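Local coordinates for alpha-actinin-like protein 1 (Schizosaccharomyces pombe, PDB 5BVR), which binds actin filaments and acts in actin-ring formation, cytokinesis and septation, here through its actin-binding domain of two tandem calponin-homology domains, at residues R14-W19 against T110-F115; P170-Y175 against F191-K196; A185-A190 against E207-V212. All coordinates share one frame; numbering follows the deposited sequence. Where two conformers were deposited one is given.

Interaction 1 of 3, residues R14-W19 against T110-F115; sequences RTFTKW and TLILRF
Ile-112 pushes its side chain between the rings of Phe-16 and Trp-19, and the successive carbons CG1 and CD1 of its longer branch each lie over a face of a different ring. CG1 of Ile-112 stands almost on the normal of the Trp-19 six-membered ring, 5° off it and 3.5 Å from the centroid, so that all six ring carbons are met about equally. One bond further out, CD1 of Ile-112 lies over a face of the Phe-16 ring, 3.8 Å from its centroid but shifted toward the rim; its nearest ring atom is Phe-16 CD1, at 3.6 Å. Both are CH-pi contacts. The two rings are steeply inclined to each other, and Ile-112 touches a face of each. The torsions supply the reach: the second torsion of Ile-112 is extended (chi2 167°), which carries CD1 on to the phenylalanine while it stays 4.0 Å from CD2 of Trp-19. Ile-112 and Trp-19 overlap head to tail, whereas Leu-111 adds a looser touch, its CB 4.4 Å from CH2 of Trp-19. The backbones stay well apart: the axes of the two short helical segments approach to 11.8 Å at a signed crossing angle of 53°, leaving the gap to be filled by side chains. This is buried apolar packing within the first calponin-homology domain, on the side that meets the second, joining N-terminal helix 11-25 to helix 101-117, whose residues through Ile-112 belong to the actin-binding region. Helix 43-53 packs against both helices through Leu-48, which touches Trp-19 and Leu-111. Thr-222, on helix 217-234 of the second calponin-homology domain, touches Phe-16, Trp-19 and Ile-112, so the same cluster reaches the interface between the two domains.

Interaction 2 of 3, residues P170-Y175 against F191-K196; sequences PDLLDY and FDIAQK
Ile-193 is met by Leu-172 and Leu-173 of the loop 170-175, while Phe-191, Asp-192 and Ala-194 on the same helix serve other surfaces. Phe-191 makes edge-to-face ring contacts with Tyr-223 and Phe-161. Asp-192 forms a salt bridge with Arg-202 through OD1, which also accepts a hydrogen bond from Gln-188. Ile-193 then points at the loop and divides its two methyl groups between the leucines. CG2 sits 4.0 Å from CB of Leu-172, the two side chains lying alongside and pointing opposite ways. The longer branch, extended at chi2 (170°), brings CD1 to 3.7 Å from CD1 of Leu-173 and to 3.4 Å from the backbone O of Leu-172, a van der Waals approach of methyl to carbonyl. In this way the connection leaving helix 159-168 is folded onto helix 183-198 within the second calponin-homology domain, a compact helical fold with long interhelical loops. Leu-173 also packs against Ile-165 of helix 159-168, while Leu-172 extends along helix 183-198 to Ser-197 and Ile-198. Ala-194 faces away from the loop, toward Tyr-223 and Tyr-227 of helix 217-234.

Interaction 3 of 3, residues A185-A190 against E207-V212; sequences ANMQLA and EDVCDV
This is a buried apolar contact of one methionine, Met-187 on helix 183-198, with Val-209 and Cys-210 of the segment 207-212, which includes a type II beta turn, in the second calponin-homology domain. Met-187 was modelled in two conformations, and the contacts given hold for one of them. In that conformer CG is anti to the backbone N (chi1 -167°) and the chain then bends at both following torsions, curling its terminal methyl over the opposing backbone. CE lies 3.6 Å from CA of Cys-210 and 3.9 Å from its CB. Against Val-209 the same methyl is 4.0 Å from CG2, and SD is 4.1 Å from CG1, so both branches of the valine are used. The turn runs from Val-209 to Val-212, is closed by a long 3.3 Å bond from Val-212 N to Val-209 O, and has Cys-210 at its second position. Phe-161 of helix 159-168 and Val-206 also touch Met-187, and Val-209 continues onto Ile-204. Around the turn the bonding is polar: Asp-211 OD1 pairs with ND1 of His-183. Across the contact itself the partners are side-chain hydrocarbon and sulfur, with the methyl resting also on the backbone of Cys-210; without charge or directional bonds, the fit depends on shape and burial.

How the interactions relate
Interaction 1 belongs to the first calponin-homology domain, interactions 2 and 3 to the second. Interactions 2 and 3 share helix 183-198 (centres about 14 Å apart) and pack together: Phe-191 CZ lies 4.0 Å from Val-209 CG1, and Leu-173 CG 4.0 Å from Leu-189 CD2. The domain boundary is bridged between interactions 1 and 3 by a salt bridge, Arg-14 NH2 to Asp-208 OD1 at 2.9 Å, their centres about 21 Å apart. Interaction 2 stays about 9 Å, nearest atoms, from interaction 1. Zinc sites at His-168 with Asp-235 and Asp-216 with Arg-218 lie outside these segments; side chains of Phe-16, Leu-172 and Val-209 are each about 7, 10 and 12 Å from a zinc ion.

Interaction 1 of 3, residues R14-W19 against T110-F115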
# COMPACT_ATOMS: atom_id res chain seq x y z
N ARG A 14 9.37 -3.47 -3.26
CA ARG A 14 9.78 -2.45 -2.33
C ARG A 14 8.57 -1.77 -1.71
O ARG A 14 8.56 -1.51 -0.52
CB ARG A 14 10.73 -1.47 -2.99
CG ARG A 14 12.11 -2.12 -3.20
CD ARG A 14 13.09 -1.17 -3.87
NE ARG A 14 12.74 -0.90 -5.25
CZ ARG A 14 12.21 0.23 -5.71
NH1 ARG A 14 11.96 1.25 -4.89
NH2 ARG A 14 11.94 0.33 -7.00
N THR A 15 7.55 -1.51 -2.51
CA THR A 15 6.38 -0.81 -2.00
C THR A 15 5.62 -1.66 -1.00
O THR A 15 5.20 -1.18 0.07
CB THR A 15 5.44 -0.41 -3.16
OG1 THR A 15 6.13 0.46 -4.06
CG2 THR A 15 4.23 0.32 -2.65
N PHE A 16 5.41 -2.92 -1.36
CA PHE A 16 4.74 -3.86 -0.46
C PHE A 16 5.53 -4.06 0.82
O PHE A 16 4.93 -4.20 1.88
CB PHE A 16 4.49 -5.21 -1.14
CG PHE A 16 3.37 -5.20 -2.18
CD1 PHE A 16 2.75 -4.02 -2.62
CD2 PHE A 16 2.94 -6.41 -2.74
CE1 PHE A 16 1.74 -4.05 -3.58
CE2 PHE A 16 1.93 -6.44 -3.71
CZ PHE A 16 1.32 -5.24 -4.12
N THR A 17 6.86 -4.10 0.74
CA THR A 17 7.69 -4.22 1.93
C THR A 17 7.50 -3.00 2.82
O THR A 17 7.31 -3.13 4.03
CB THR A 17 9.16 -4.37 1.56
OG1 THR A 17 9.32 -5.57 0.81
CG2 THR A 17 10.06 -4.44 2.80
N LYS A 18 7.51 -1.81 2.23
CA LYS A 18 7.33 -0.60 3.02
C LYS A 18 5.93 -0.58 3.67
O LYS A 18 5.80 -0.20 4.85
CB LYS A 18 7.58 0.65 2.15
CG LYS A 18 9.07 0.92 1.94
CD LYS A 18 9.35 2.04 0.97
CE LYS A 18 9.67 1.48 -0.41
NZ LYS A 18 9.99 2.52 -1.43
N TRP A 19 4.91 -1.02 2.94
CA TRP A 19 3.55 -1.09 3.47
C TRP A 19 3.52 -2.05 4.68
O TRP A 19 3.01 -1.70 5.75
CB TRP A 19 2.57 -1.52 2.38
CG TRP A 19 1.20 -1.74 2.92
CD1 TRP A 19 0.22 -0.80 3.11
CD2 TRP A 19 0.66 -2.98 3.36
NE1 TRP A 19 -0.91 -1.40 3.63
CE2 TRP A 19 -0.65 -2.74 3.81
CE3 TRP A 19 1.16 -4.28 3.43
CZ2 TRP A 19 -1.47 -3.75 4.30
CZ3 TRP A 19 0.35 -5.28 3.90
CH2 TRP A 19 -0.94 -5.01 4.34
N THR A 110 -3.38 -9.33 -1.92
CA THR A 110 -4.69 -9.74 -1.44
C THR A 110 -5.00 -9.07 -0.09
O THR A 110 -6.13 -8.62 0.13
CB THR A 110 -4.74 -11.28 -1.33
OG1 THR A 110 -4.69 -11.81 -2.66
CG2 THR A 110 -6.04 -11.75 -0.70
N LEU A 111 -3.99 -8.98 0.77
CA LEU A 111 -4.14 -8.36 2.09
C LEU A 111 -4.29 -6.84 1.98
O LEU A 111 -5.11 -6.26 2.66
CB LEU A 111 -2.97 -8.72 3.00
CG LEU A 111 -2.75 -10.23 3.23
CD1 LEU A 111 -1.58 -10.43 4.17
CD2 LEU A 111 -3.99 -10.87 3.81
N ILE A 112 -3.53 -6.21 1.08
CA ILE A 112 -3.67 -4.77 0.87
C ILE A 112 -5.08 -4.50 0.36
O ILE A 112 -5.77 -3.58 0.82
CB ILE A 112 -2.58 -4.25 -0.10
CG1 ILE A 112 -1.23 -4.30 0.58
CG2 ILE A 112 -2.87 -2.80 -0.52
CD1 ILE A 112 -0.04 -4.11 -0.37
N LEU A 113 -5.52 -5.30 -0.58
CA LEU A 113 -6.83 -5.05 -1.18
C LEU A 113 -7.92 -5.18 -0.13
O LEU A 113 -8.81 -4.34 -0.04
CB LEU A 113 -7.07 -6.03 -2.32
CG LEU A 113 -8.40 -5.85 -3.06
CD1 LEU A 113 -8.54 -4.42 -3.60
CD2 LEU A 113 -8.50 -6.87 -4.19
N ARG A 114 -7.81 -6.19 0.73
CA ARG A 114 -8.88 -6.43 1.68
C ARG A 114 -8.84 -5.43 2.82
O ARG A 114 -9.87 -4.91 3.24
CB ARG A 114 -8.78 -7.84 2.24
CG ARG A 114 -9.73 -8.14 3.38
CD ARG A 114 -11.20 -8.00 3.04
NE ARG A 114 -11.99 -8.52 4.15
CZ ARG A 114 -12.24 -7.84 5.27
NH1 ARG A 114 -11.80 -6.59 5.42
NH2 ARG A 114 -12.95 -8.40 6.23
N PHE A 115 -7.65 -5.17 3.34
CA PHE A 115 -7.54 -4.44 4.60
C PHE A 115 -7.24 -2.95 4.45
O PHE A 115 -7.36 -2.18 5.40
CB PHE A 115 -6.53 -5.12 5.52
CG PHE A 115 -6.98 -6.46 5.99
CD1 PHE A 115 -7.98 -6.56 6.96
CD2 PHE A 115 -6.46 -7.62 5.44
CE1 PHE A 115 -8.43 -7.80 7.37
CE2 PHE A 115 -6.90 -8.86 5.85
CZ PHE A 115 -7.89 -8.95 6.84

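Interaction 2 of 3, residues P170-Y175 against F191-K196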
# COMPACT_ATOMS: atom_id res chain seq x y z
N PRO A 170 -4.69 23.92 1.20
CA PRO A 170 -4.12 24.88 0.24
C PRO A 170 -2.99 25.70 0.83
O PRO A 170 -2.22 26.29 0.08
CB PRO A 170 -5.32 25.74 -0.17
CG PRO A 170 -6.37 25.44 0.83
CD PRO A 170 -6.15 24.08 1.33
N ASP A 171 -2.90 25.73 2.15
CA ASP A 171 -1.80 26.38 2.84
C ASP A 171 -0.48 25.61 2.75
O ASP A 171 0.58 26.21 2.95
CB ASP A 171 -2.16 26.58 4.32
CG ASP A 171 -2.48 25.28 5.02
OD1 ASP A 171 -3.46 24.61 4.62
OD2 ASP A 171 -1.76 24.96 5.99
N LEU A 172 -0.52 24.31 2.41
CA LEU A 172 0.69 23.48 2.43
C LEU A 172 1.43 23.41 1.09
O LEU A 172 2.64 23.16 1.04
CB LEU A 172 0.36 22.05 2.84
CG LEU A 172 0.10 21.83 4.32
CD1 LEU A 172 -0.20 20.36 4.54
CD2 LEU A 172 1.29 22.28 5.18
N LEU A 173 0.71 23.63 0.01
CA LEU A 173 1.26 23.40 -1.31
C LEU A 173 0.55 24.37 -2.23
O LEU A 173 -0.64 24.21 -2.47
CB LEU A 173 1.03 21.94 -1.74
CG LEU A 173 1.87 21.39 -2.90
CD1 LEU A 173 1.85 19.86 -2.92
CD2 LEU A 173 1.38 21.89 -4.22
N ASP A 174 1.28 25.39 -2.70
CA ASP A 174 0.75 26.38 -3.62
C ASP A 174 0.77 25.87 -5.06
O ASP A 174 1.72 26.11 -5.81
CB ASP A 174 1.56 27.68 -3.52
CG ASP A 174 0.97 28.81 -4.34
OD1 ASP A 174 0.02 28.57 -5.11
OD2 ASP A 174 1.48 29.95 -4.21
N TYR A 175 -0.31 25.20 -5.44
CA TYR A 175 -0.40 24.50 -6.72
C TYR A 175 -0.20 25.43 -7.93
O TYR A 175 0.47 25.08 -8.90
CB TYR A 175 -1.77 23.83 -6.82
CG TYR A 175 -1.94 22.99 -8.05
CD1 TYR A 175 -1.55 21.66 -8.06
CD2 TYR A 175 -2.47 23.53 -9.21
CE1 TYR A 175 -1.70 20.89 -9.18
CE2 TYR A 175 -2.62 22.78 -10.34
CZ TYR A 175 -2.23 21.45 -10.33
OH TYR A 175 -2.37 20.71 -11.47
N PHE A 191 5.36 14.16 -2.33
CA PHE A 191 5.70 13.06 -1.44
C PHE A 191 6.25 13.60 -0.11
O PHE A 191 5.94 13.04 0.94
CB PHE A 191 6.73 12.13 -2.08
CG PHE A 191 6.20 11.31 -3.23
CD1 PHE A 191 4.91 11.48 -3.74
CD2 PHE A 191 7.01 10.34 -3.80
CE1 PHE A 191 4.47 10.68 -4.82
CE2 PHE A 191 6.57 9.57 -4.85
CZ PHE A 191 5.30 9.74 -5.35
N ASP A 192 7.04 14.66 -0.18
CA ASP A 192 7.65 15.25 1.02
C ASP A 192 6.59 15.90 1.91
O ASP A 192 6.57 15.70 3.13
CB ASP A 192 8.68 16.31 0.63
CG ASP A 192 9.95 15.74 0.07
OD1 ASP A 192 10.18 14.52 0.18
OD2 ASP A 192 10.76 16.54 -0.49
N ILE A 193 5.72 16.69 1.32
CA ILE A 193 4.68 17.36 2.08
C ILE A 193 3.71 16.34 2.69
O ILE A 193 3.36 16.45 3.87
CB ILE A 193 3.94 18.37 1.22
CG1 ILE A 193 4.87 19.53 0.87
CG2 ILE A 193 2.72 18.90 1.94
CD1 ILE A 193 4.30 20.47 -0.17
N ALA A 194 3.27 15.37 1.90
CA ALA A 194 2.41 14.29 2.40
C ALA A 194 3.01 13.63 3.64
O ALA A 194 2.33 13.40 4.64
CB ALA A 194 2.20 13.25 1.31
N GLN A 195 4.30 13.33 3.58
CA GLN A 195 4.95 12.66 4.71
C GLN A 195 5.13 13.61 5.89
O GLN A 195 4.75 13.28 7.01
CB GLN A 195 6.29 12.08 4.27
CG GLN A 195 6.95 11.20 5.30
CD GLN A 195 7.81 11.98 6.25
OE1 GLN A 195 8.71 12.72 5.83
NE2 GLN A 195 7.56 11.82 7.55
N LYS A 196 5.69 14.78 5.64
CA LYS A 196 6.08 15.67 6.75
C LYS A 196 4.90 16.35 7.43
O LYS A 196 4.94 16.58 8.65
CB LYS A 196 7.07 16.72 6.24
CG LYS A 196 7.56 17.69 7.29
CD LYS A 196 8.57 18.67 6.72
CE LYS A 196 9.07 19.64 7.77
NZ LYS A 196 7.94 20.41 8.38

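Interaction 3 of 3, residues A185-A190 against E207-V212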
# COMPACT_ATOMS: atom_id res chain seq x y z
N ALA A 185 10.42 17.43 -9.72
CA ALA A 185 10.38 18.34 -8.57
C ALA A 185 9.00 18.36 -7.92
O ALA A 185 8.86 18.38 -6.68
CB ALA A 185 10.78 19.73 -9.00
N ASN A 186 7.96 18.32 -8.74
CA ASN A 186 6.59 18.36 -8.22
C ASN A 186 6.24 17.06 -7.51
O ASN A 186 5.62 17.07 -6.46
CB ASN A 186 5.63 18.66 -9.35
CG ASN A 186 5.80 20.07 -9.89
OD1 ASN A 186 6.43 20.92 -9.23
ND2 ASN A 186 5.23 20.34 -11.05
N MET A 187 6.63 15.93 -8.07
CA MET A 187 6.44 14.62 -7.42
C MET A 187 7.13 14.61 -6.05
O MET A 187 6.57 14.17 -5.04
CB MET A 187 7.04 13.49 -8.28
CG MET A 187 6.64 12.07 -7.85
SD MET A 187 4.98 11.65 -8.38
CE MET A 187 5.24 11.44 -10.15
N GLN A 188 8.38 15.04 -6.03
CA GLN A 188 9.16 15.06 -4.80
C GLN A 188 8.49 15.96 -3.76
O GLN A 188 8.37 15.59 -2.59
CB GLN A 188 10.57 15.55 -5.11
CG GLN A 188 11.50 15.55 -3.92
CD GLN A 188 11.88 14.16 -3.49
OE1 GLN A 188 12.43 13.39 -4.28
NE2 GLN A 188 11.59 13.81 -2.24
N LEU A 189 8.03 17.12 -4.20
CA LEU A 189 7.34 18.06 -3.32
C LEU A 189 6.12 17.40 -2.66
O LEU A 189 5.96 17.43 -1.43
CB LEU A 189 6.91 19.30 -4.11
CG LEU A 189 6.27 20.42 -3.29
CD1 LEU A 189 7.29 21.08 -2.38
CD2 LEU A 189 5.63 21.44 -4.23
N ALA A 190 5.27 16.79 -3.48
CA ALA A 190 4.07 16.13 -2.97
C ALA A 190 4.44 15.04 -1.98
O ALA A 190 3.86 14.98 -0.89
CB ALA A 190 3.25 15.56 -4.11
N GLU A 207 11.34 8.10 -8.30
CA GLU A 207 11.78 7.46 -9.54
C GLU A 207 10.93 6.24 -9.90
O GLU A 207 10.97 5.76 -11.03
CB GLU A 207 13.28 7.14 -9.49
CG GLU A 207 13.71 6.21 -8.36
CD GLU A 207 14.08 6.92 -7.05
OE1 GLU A 207 13.61 8.06 -6.80
OE2 GLU A 207 14.85 6.33 -6.26
N ASP A 208 10.13 5.75 -8.95
CA ASP A 208 9.31 4.58 -9.24
C ASP A 208 8.09 4.94 -10.09
O ASP A 208 7.46 4.07 -10.68
CB ASP A 208 8.82 3.90 -7.95
CG ASP A 208 9.95 3.32 -7.10
OD1 ASP A 208 11.00 2.99 -7.67
OD2 ASP A 208 9.74 3.19 -5.86
N VAL A 209 7.73 6.22 -10.15
CA VAL A 209 6.50 6.63 -10.84
C VAL A 209 6.69 7.84 -11.76
O VAL A 209 6.01 7.93 -12.79
CB VAL A 209 5.34 6.87 -9.83
CG1 VAL A 209 5.84 7.60 -8.64
CG2 VAL A 209 4.13 7.61 -10.44
N CYS A 210 7.64 8.73 -11.45
CA CYS A 210 7.81 9.96 -12.24
C CYS A 210 8.26 9.64 -13.67
O CYS A 210 9.32 9.04 -13.90
CB CYS A 210 8.81 10.89 -11.58
SG CYS A 210 9.02 12.43 -12.46
N ASP A 211 7.43 10.03 -14.62
CA ASP A 211 7.68 9.82 -16.03
C ASP A 211 8.04 8.37 -16.38
O ASP A 211 8.86 8.10 -17.27
CB ASP A 211 8.77 10.78 -16.50
CG ASP A 211 8.34 12.23 -16.45
OD1 ASP A 211 7.13 12.51 -16.59
OD2 ASP A 211 9.24 13.08 -16.27
N VAL A 212 7.38 7.45 -15.70
CA VAL A 212 7.50 6.03 -15.98
C VAL A 212 6.43 5.61 -16.99
O VAL A 212 5.24 5.87 -16.80
CB VAL A 212 7.36 5.22 -14.67
CG1 VAL A 212 7.27 3.71 -14.94
CG2 VAL A 212 8.55 5.56 -13.77